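Local coordinates for protein GlcNAc Inducible Gene 2, GIG2 (Candida albicans, PDB 6AKZ) that binds iron(III) and is probably an oxygenase of the DUF1479 family within the cupin clan, encoded by a gene inducible by N-acetylglucosamine, at residues A[20-23]-A[24-27]. Numbering follows the deposited sequence.
Sequences TGIK and QRLI
Q24 closes a turn of the short α-helix 18-26 by donating its backbone N-H to T20 O (N to O 3.1 Å), one of the i to i+4 bonds of the helix, and its side chain bends to lie beside the same residue. The bend at chi2 (142°) lays the carboxamide alongside the threonine, with NE2 3.8 Å from T20 CG2 in van der Waals contact; that amide nitrogen has a weak bond to the carbonyl of L307. T20 is tied to the same loop, its OG1 being hydrogen-bonded to I308 O. One residue on, R25 N reaches G21 O at 2.9 Å. The arginine side chain runs beside I22, and its NH1 lies 3.8 Å from I22 CD1, the methyl meeting the guanidinium obliquely. Both terminal nitrogens are held elsewhere, NH2 by W201 O and NH1 by E202 O, which joins this helix to helix 199-202. L26 N bonds to I22 O (3.0 Å), almost in line with the carbonyl, and makes a second, weak bond to K23 O. I27 leaves helical geometry, yet its N still donates weakly to K23 O (3.3 Å), so this carbonyl receives two weak bonds where the helix ends. The K23 chain is extended beyond CG, and its NZ forms a salt bridge with D306 and hydrogen bonds to P289 O and T309 O. On the face toward helix 199-202, I22 and L26, one turn apart, lie side by side; I22 CG2, anti to its own amide nitrogen, meets L26 CD1 at 3.7 Å.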
loop_
_atom_site.group_PDB
_atom_site.type_symbol
_atom_site.label_atom_id
_atom_site.label_comp_id
_atom_site.label_asym_id
_atom_site.label_seq_id
_atom_site.Cartn_x
_atom_site.Cartn_y
_atom_site.Cartn_z
ATOM N N THR A 20 -14.557 -22.442 5.085
ATOM C CA THR A 20 -14.123 -23.723 4.576
ATOM C C THR A 20 -14.305 -23.875 3.076
ATOM O O THR A 20 -13.445 -24.449 2.386
ATOM C CB THR A 20 -14.803 -24.853 5.394
ATOM O OG1 THR A 20 -14.350 -24.717 6.761
ATOM C CG2 THR A 20 -14.473 -26.212 4.827
ATOM N N GLY A 21 -15.408 -23.357 2.565
ATOM C CA GLY A 21 -15.721 -23.433 1.150
ATOM C C GLY A 21 -14.838 -22.469 0.367
ATOM O O GLY A 21 -14.486 -22.782 -0.738
ATOM N N ILE A 22 -14.430 -21.362 1.008
ATOM C CA ILE A 22 -13.360 -20.472 0.470
ATOM C C ILE A 22 -12.065 -21.290 0.248
ATOM O O ILE A 22 -11.480 -21.270 -0.818
ATOM C CB ILE A 22 -13.043 -19.292 1.384
ATOM C CG1 ILE A 22 -14.280 -18.433 1.757
ATOM C CG2 ILE A 22 -11.940 -18.436 0.774
ATOM C CD1 ILE A 22 -15.013 -17.795 0.636
ATOM N N LYS A 23 -11.643 -22.070 1.240
ATOM C CA LYS A 23 -10.459 -22.880 1.049
ATOM C C LYS A 23 -10.602 -23.852 -0.090
ATOM O O LYS A 23 -9.696 -24.050 -0.879
ATOM C CB LYS A 23 -10.080 -23.625 2.339
ATOM C CG LYS A 23 -9.710 -22.770 3.522
ATOM C CD LYS A 23 -9.204 -23.656 4.651
ATOM C CE LYS A 23 -8.460 -22.878 5.705
ATOM N NZ LYS A 23 -7.792 -23.865 6.653
ATOM N N GLN A 24 -11.772 -24.476 -0.223
ATOM C CA GLN A 24 -11.933 -25.427 -1.320
ATOM C C GLN A 24 -12.095 -24.779 -2.669
ATOM O O GLN A 24 -11.714 -25.403 -3.655
ATOM C CB GLN A 24 -12.993 -26.477 -1.025
ATOM C CG GLN A 24 -12.504 -27.462 0.040
ATOM C CD GLN A 24 -13.581 -27.883 1.004
ATOM O OE1 GLN A 24 -14.774 -27.621 0.798
ATOM N NE2 GLN A 24 -13.168 -28.532 2.077
ATOM N N ARG A 25 -12.547 -23.525 -2.706
ATOM C CA ARG A 25 -12.463 -22.710 -3.945
ATOM C C ARG A 25 -11.044 -22.398 -4.386
ATOM O O ARG A 25 -10.717 -22.456 -5.569
ATOM C CB ARG A 25 -13.230 -21.393 -3.797
ATOM C CG ARG A 25 -13.605 -20.734 -5.125
ATOM C CD ARG A 25 -14.159 -19.344 -4.882
ATOM N NE ARG A 25 -13.016 -18.475 -4.692
ATOM C CZ ARG A 25 -12.880 -17.506 -3.780
ATOM N NH1 ARG A 25 -13.821 -17.223 -2.908
ATOM N NH2 ARG A 25 -11.742 -16.805 -3.764
ATOM N N LEU A 26 -10.193 -22.070 -3.426
ATOM C CA LEU A 26 -8.819 -21.599 -3.710
ATOM C C LEU A 26 -7.813 -22.651 -4.205
ATOM O O LEU A 26 -7.058 -22.428 -5.100
ATOM C CB LEU A 26 -8.303 -20.900 -2.455
ATOM C CG LEU A 26 -9.034 -19.613 -2.056
ATOM C CD1 LEU A 26 -8.599 -19.113 -0.697
ATOM C CD2 LEU A 26 -8.827 -18.498 -3.101
ATOM N N ILE A 27 -7.859 -23.846 -3.650
ATOM C CA ILE A 27 -6.933 -24.862 -4.011
ATOM C C ILE A 27 -7.743 -26.034 -4.573
ATOM O O ILE A 27 -8.599 -26.540 -3.865
ATOM C CB ILE A 27 -6.084 -25.261 -2.782
ATOM C CG1 ILE A 27 -5.331 -23.982 -2.283
ATOM C CG2 ILE A 27 -5.101 -26.369 -3.143
ATOM C CD1 ILE A 27 -4.101 -24.245 -1.416
#